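Local coordinates for protein transcriptional regulator, TetR family (Legionella pneumophila subsp. pneumophila str. Philadelphia 1, PDB 3ON4) that probably binds DNA through an N-terminal helix-turn-helix and regulates transcription, as other members of the TetR family do, at residues 73-77 and 133-137; 100-106 and 167-171. One frame throughout, in Å; residues are numbered along the deposited sequence.

Interaction 1 (73-77 and 133-137); sequences LSDIS and LIIEW
The indole N-H of Trp-137 points into the C-terminal turn of helix 54-77, where two oxygens lie near it. Its better bond goes to the hydroxyl of Ser-77: NE1 to OG is 3.1 Å, with an N-H...O angle of 155° and OG slightly out of the ring plane. The second, from NE1 of Trp-137 to the carbonyl O of Leu-73, is weak, 3.3 Å long and strongly bent; that oxygen also accepts the backbone N-H of Ser-77 within its own helix. The ring gets this far because CG of Trp-137 stands anti to the backbone N (chi1 -173°), which carries the indole across to the neighbouring helix. Segments 73-77 and 133-137 run almost exactly parallel with axes 12.0 Å apart, a gap bridged by side chains in the all-helical body of a TetR-family subunit. Leu-73 supplies the CH-pi contact: its CB sits over one face of the Trp-137 indole, 3.7 Å from the centroid of the five-membered ring and 14° off its normal. At the ring edge, CG2 of Ile-76 meets CZ2 of Trp-137 at 3.9 Å. Apolar packing continues through Leu-73 CD1, which reaches Ile-134 CD1 at 3.7 Å and also touches CD2 of Leu-133. Phe-91 of helix 84-98 packs against both Leu-73 and Ile-134.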
loop_
_atom_site.group_PDB
_atom_site.type_symbol
_atom_site.label_atom_id
_atom_site.label_comp_id
_atom_site.label_asym_id
_atom_site.label_seq_id
_atom_site.Cartn_x
_atom_site.Cartn_y
_atom_site.Cartn_z
ATOM N N LEU A 73 -20.622 6.793 -1.238
ATOM C CA LEU A 73 -20.911 6.083 0.010
ATOM C C LEU A 73 -22.279 6.467 0.582
ATOM O O LEU A 73 -23.061 5.608 1.017
ATOM C CB LEU A 73 -19.813 6.374 1.039
ATOM C CG LEU A 73 -18.412 5.809 0.756
ATOM C CD1 LEU A 73 -17.532 6.065 1.966
ATOM C CD2 LEU A 73 -18.439 4.343 0.409
ATOM N N SER A 74 -22.552 7.771 0.559
ATOM C CA SER A 74 -23.826 8.311 0.996
ATOM C C SER A 74 -24.983 7.628 0.266
ATOM O O SER A 74 -26.011 7.282 0.885
ATOM C CB SER A 74 -23.853 9.825 0.755
ATOM O OG SER A 74 -25.087 10.365 1.169
ATOM N N ASP A 75 -24.820 7.431 -1.041
ATOM C CA ASP A 75 -25.864 6.796 -1.853
ATOM C C ASP A 75 -26.084 5.336 -1.499
ATOM O O ASP A 75 -27.199 4.841 -1.626
ATOM C CB ASP A 75 -25.557 6.934 -3.348
ATOM C CG ASP A 75 -25.889 8.320 -3.885
ATOM O OD1 ASP A 75 -26.852 8.941 -3.385
ATOM O OD2 ASP A 75 -25.195 8.786 -4.816
ATOM N N ILE A 76 -25.012 4.653 -1.076
ATOM C CA ILE A 76 -25.109 3.270 -0.618
ATOM C C ILE A 76 -25.785 3.198 0.743
ATOM O O ILE A 76 -26.717 2.408 0.919
ATOM C CB ILE A 76 -23.721 2.582 -0.548
ATOM C CG1 ILE A 76 -23.137 2.423 -1.962
ATOM C CG2 ILE A 76 -23.819 1.234 0.158
ATOM C CD1 ILE A 76 -21.647 2.117 -1.997
ATOM N N SER A 77 -25.336 4.011 1.704
ATOM C CA SER A 77 -25.881 3.905 3.070
ATOM C C SER A 77 -27.300 4.441 3.173
ATOM O O SER A 77 -28.074 4.002 4.040
ATOM C CB SER A 77 -24.972 4.548 4.127
ATOM O OG SER A 77 -24.603 5.862 3.791
ATOM N N LEU A 133 -12.785 9.334 6.817
ATOM C CA LEU A 133 -14.130 9.298 6.252
ATOM C C LEU A 133 -14.578 7.867 5.938
ATOM O O LEU A 133 -15.694 7.483 6.263
ATOM C CB LEU A 133 -14.202 10.131 4.986
ATOM C CG LEU A 133 -15.606 10.299 4.399
ATOM C CD1 LEU A 133 -15.836 11.751 3.948
ATOM C CD2 LEU A 133 -15.785 9.322 3.271
ATOM N N ILE A 134 -13.678 7.084 5.350
ATOM C CA ILE A 134 -13.976 5.709 4.981
ATOM C C ILE A 134 -14.220 4.857 6.217
ATOM O O ILE A 134 -15.203 4.127 6.280
ATOM C CB ILE A 134 -12.855 5.059 4.126
ATOM C CG1 ILE A 134 -12.702 5.734 2.751
ATOM C CG2 ILE A 134 -13.083 3.527 3.977
ATOM C CD1 ILE A 134 -13.866 5.607 1.850
ATOM N N ILE A 135 -13.334 4.983 7.209
ATOM C CA ILE A 135 -13.414 4.223 8.451
ATOM C C ILE A 135 -14.686 4.565 9.238
ATOM O O ILE A 135 -15.422 3.658 9.667
ATOM C CB ILE A 135 -12.133 4.434 9.278
ATOM C CG1 ILE A 135 -10.953 3.777 8.533
ATOM C CG2 ILE A 135 -12.303 3.936 10.723
ATOM C CD1 ILE A 135 -9.624 4.207 9.024
ATOM N N GLU A 136 -14.986 5.862 9.368
ATOM C CA GLU A 136 -16.230 6.300 10.011
ATOM C C GLU A 136 -17.466 5.747 9.283
ATOM O O GLU A 136 -18.390 5.264 9.933
ATOM C CB GLU A 136 -16.291 7.834 10.102
ATOM C CG GLU A 136 -17.540 8.401 10.812
ATOM C CD GLU A 136 -17.753 7.824 12.204
ATOM O OE1 GLU A 136 -16.749 7.637 12.943
ATOM O OE2 GLU A 136 -18.919 7.531 12.545
ATOM N N TRP A 137 -17.478 5.795 7.951
ATOM C CA TRP A 137 -18.614 5.244 7.185
ATOM C C TRP A 137 -18.800 3.741 7.442
ATOM O O TRP A 137 -19.900 3.273 7.767
ATOM C CB TRP A 137 -18.400 5.466 5.699
ATOM C CG TRP A 137 -19.578 5.071 4.906
ATOM C CD1 TRP A 137 -20.702 5.817 4.663
ATOM C CD2 TRP A 137 -19.775 3.819 4.252
ATOM N NE1 TRP A 137 -21.586 5.098 3.899
ATOM C CE2 TRP A 137 -21.043 3.866 3.637
ATOM C CE3 TRP A 137 -19.016 2.642 4.158
ATOM C CZ2 TRP A 137 -21.554 2.802 2.908
ATOM C CZ3 TRP A 137 -19.524 1.581 3.433
ATOM C CH2 TRP A 137 -20.782 1.670 2.805
#

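Interaction 2 (100-106 and 167-171); sequences YNSENKM and LLLAR
Arg-171 meets Asn-104 from its first side-chain atom onward: its CB lies 3.2 Å from OD1 of that asparagine. With CG set between the backbone N and the carbonyl carbon (chi1 64°), the arginine runs beside the loop 100-106. CD of Arg-171 then packs against CB of Met-106, a selenomethionine, at 3.7 Å. NE of Arg-171 donates to the main-chain O of Asn-104 at 2.8 Å and 157°, an oxygen nearly in the guanidinium plane, while Met-106 CB covers one face of that group. At the tip, NH2 adds a weak bond to the same oxygen, donates to a water that in turn donates to O of Glu-103, and reaches the carbonyl of Lys-25. Within the C-terminal domain this binds the loop between helices 84-98 and 108-115 to helix 149-173, and the Lys-25 bond ties in helix 11-26 of the N-terminal DNA-binding region. Asn-104 answers with ND2 to the carbonyl O of Arg-171, 3.0 Å and almost straight at 177°, on a lone pair. Beside this polar patch, SE of Met-106 touches CB of Leu-167 at 3.7 Å, and CB of Tyr-100 meets Leu-167 CD2. The buried arginine thus probably has its positive charge stabilised by two carbonyl oxygens and a water.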
loop_
_atom_site.group_PDB
_atom_site.type_symbol
_atom_site.label_atom_id
_atom_site.label_comp_id
_atom_site.label_asym_id
_atom_site.label_seq_id
_atom_site.Cartn_x
_atom_site.Cartn_y
_atom_site.Cartn_z
ATOM N N TYR A 100 -8.974 -0.967 -9.582
ATOM C CA TYR A 100 -8.592 -2.078 -10.428
ATOM C C TYR A 100 -9.307 -2.114 -11.777
ATOM O O TYR A 100 -8.688 -2.413 -12.792
ATOM C CB TYR A 100 -8.829 -3.373 -9.668
ATOM C CG TYR A 100 -8.419 -4.608 -10.380
ATOM C CD1 TYR A 100 -9.337 -5.329 -11.146
ATOM C CD2 TYR A 100 -7.134 -5.101 -10.256
ATOM C CE1 TYR A 100 -8.973 -6.490 -11.795
ATOM C CE2 TYR A 100 -6.749 -6.279 -10.911
ATOM C CZ TYR A 100 -7.683 -6.969 -11.664
ATOM O OH TYR A 100 -7.333 -8.128 -12.319
ATOM N N ASN A 101 -10.598 -1.817 -11.804
ATOM C CA ASN A 101 -11.346 -1.863 -13.054
ATOM C C ASN A 101 -10.993 -0.695 -14.002
ATOM O O ASN A 101 -11.204 -0.794 -15.195
ATOM C CB ASN A 101 -12.847 -1.827 -12.801
ATOM C CG ASN A 101 -13.371 -3.046 -12.056
ATOM O OD1 ASN A 101 -12.690 -4.079 -11.928
ATOM N ND2 ASN A 101 -14.626 -2.943 -11.597
ATOM N N SER A 102 -10.484 0.403 -13.460
ATOM C CA SER A 102 -10.167 1.591 -14.261
ATOM C C SER A 102 -8.672 1.599 -14.582
ATOM O O SER A 102 -7.853 2.145 -13.833
ATOM C CB SER A 102 -10.566 2.866 -13.514
ATOM O OG SER A 102 -10.267 4.029 -14.274
ATOM N N GLU A 103 -8.307 0.925 -15.670
ATOM C CA GLU A 103 -6.921 0.876 -16.126
ATOM C C GLU A 103 -5.925 0.480 -15.028
ATOM O O GLU A 103 -4.847 1.059 -14.919
ATOM C CB GLU A 103 -6.535 2.212 -16.785
ATOM C CG GLU A 103 -7.450 2.553 -17.986
ATOM C CD GLU A 103 -7.118 3.874 -18.696
ATOM O OE1 GLU A 103 -6.238 4.625 -18.233
ATOM O OE2 GLU A 103 -7.756 4.148 -19.729
ATOM N N ASN A 104 -6.318 -0.506 -14.227
ATOM C CA ASN A 104 -5.454 -1.149 -13.229
ATOM C C ASN A 104 -4.900 -0.153 -12.202
ATOM O O ASN A 104 -3.783 -0.323 -11.713
ATOM C CB ASN A 104 -4.297 -1.865 -13.927
ATOM C CG ASN A 104 -3.613 -2.876 -13.038
ATOM O OD1 ASN A 104 -4.273 -3.672 -12.355
ATOM N ND2 ASN A 104 -2.296 -2.862 -13.040
ATOM N N LYS A 105 -5.706 0.855 -11.863
ATOM C CA LYS A 105 -5.340 1.852 -10.882
ATOM C C LYS A 105 -5.316 1.355 -9.444
ATOM O O LYS A 105 -6.031 0.418 -9.068
ATOM C CB LYS A 105 -6.260 3.064 -10.968
ATOM C CG LYS A 105 -5.956 3.982 -12.150
ATOM C CD LYS A 105 -7.119 4.896 -12.442
ATOM C CE LYS A 105 -7.054 5.501 -13.828
ATOM N NZ LYS A 105 -8.340 6.172 -14.152
HETATM N N MSE A 106 -4.476 2.005 -8.643
HETATM C CA MSE A 106 -4.495 1.822 -7.201
HETATM C C MSE A 106 -5.440 2.857 -6.596
HETATM O O MSE A 106 -5.738 3.891 -7.213
HETATM C CB MSE A 106 -3.068 2.011 -6.660
HETATM C CG MSE A 106 -2.875 1.876 -5.162
HETATM SE SE MSE A 106 -3.515 0.181 -4.461
HETATM C CE MSE A 106 -3.271 0.544 -2.579
ATOM N N LEU A 167 -5.727 -4.594 -3.189
ATOM C CA LEU A 167 -5.561 -3.807 -4.433
ATOM C C LEU A 167 -4.103 -3.672 -4.790
ATOM O O LEU A 167 -3.732 -3.803 -5.936
ATOM C CB LEU A 167 -6.186 -2.409 -4.307
ATOM C CG LEU A 167 -7.692 -2.299 -4.350
ATOM C CD1 LEU A 167 -8.160 -0.868 -4.020
ATOM C CD2 LEU A 167 -8.198 -2.728 -5.739
ATOM N N LEU A 168 -3.269 -3.423 -3.791
ATOM C CA LEU A 168 -1.834 -3.243 -3.989
ATOM C C LEU A 168 -1.223 -4.452 -4.693
ATOM O O LEU A 168 -0.459 -4.320 -5.665
ATOM C CB LEU A 168 -1.178 -3.051 -2.620
ATOM C CG LEU A 168 0.251 -2.571 -2.532
ATOM C CD1 LEU A 168 0.387 -1.095 -3.010
ATOM C CD2 LEU A 168 0.726 -2.694 -1.064
ATOM N N LEU A 169 -1.582 -5.647 -4.224
ATOM C CA LEU A 169 -1.000 -6.857 -4.757
ATOM C C LEU A 169 -1.714 -7.336 -6.030
ATOM O O LEU A 169 -1.049 -7.876 -6.919
ATOM C CB LEU A 169 -0.966 -7.966 -3.690
ATOM C CG LEU A 169 -0.174 -7.561 -2.446
ATOM C CD1 LEU A 169 -0.179 -8.669 -1.423
ATOM C CD2 LEU A 169 1.253 -7.179 -2.833
ATOM N N ALA A 170 -3.040 -7.182 -6.113
ATOM C CA ALA A 170 -3.768 -7.630 -7.310
ATOM C C ALA A 170 -3.239 -6.973 -8.564
ATOM O O ALA A 170 -3.115 -7.616 -9.598
ATOM C CB ALA A 170 -5.294 -7.388 -7.192
ATOM N N ARG A 171 -2.910 -5.686 -8.476
ATOM C CA ARG A 171 -2.602 -4.933 -9.683
ATOM C C ARG A 171 -1.193 -5.202 -10.201
ATOM O O ARG A 171 -0.865 -4.805 -11.291
ATOM C CB ARG A 171 -2.879 -3.436 -9.488
ATOM C CG ARG A 171 -2.048 -2.764 -8.474
ATOM C CD ARG A 171 -2.587 -1.330 -8.232
ATOM N NE ARG A 171 -2.302 -0.414 -9.336
ATOM C CZ ARG A 171 -1.176 0.282 -9.513
ATOM N NH1 ARG A 171 -0.142 0.186 -8.670
ATOM N NH2 ARG A 171 -1.076 1.073 -10.560
HETATM O O HOH W 1 -2.136 1.539 -13.225
#

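How the interactions relate
From the N terminus, the chain passes through the predicted helix-turn-helix and along helix 54-77, whose last turn supplies the first half of interaction 1. It then runs through helix 84-98 and the loop 100-106, the first half of interaction 2, before helix 121-144 brings 133-137 back to 73-77 across 55 intervening residues. Helix 149-173 finally delivers 167-171 to the loop, closing interaction 2 over 60 residues. The two closures therefore cross, since their segments alternate. The centres of the two contacts are about 21 Å apart, on opposite sides of the chain's centre, and the contacts do not touch. Interaction 1 joins helices 54-77 and 121-144; interaction 2 joins the loop before helix 108-115 to helix 149-173.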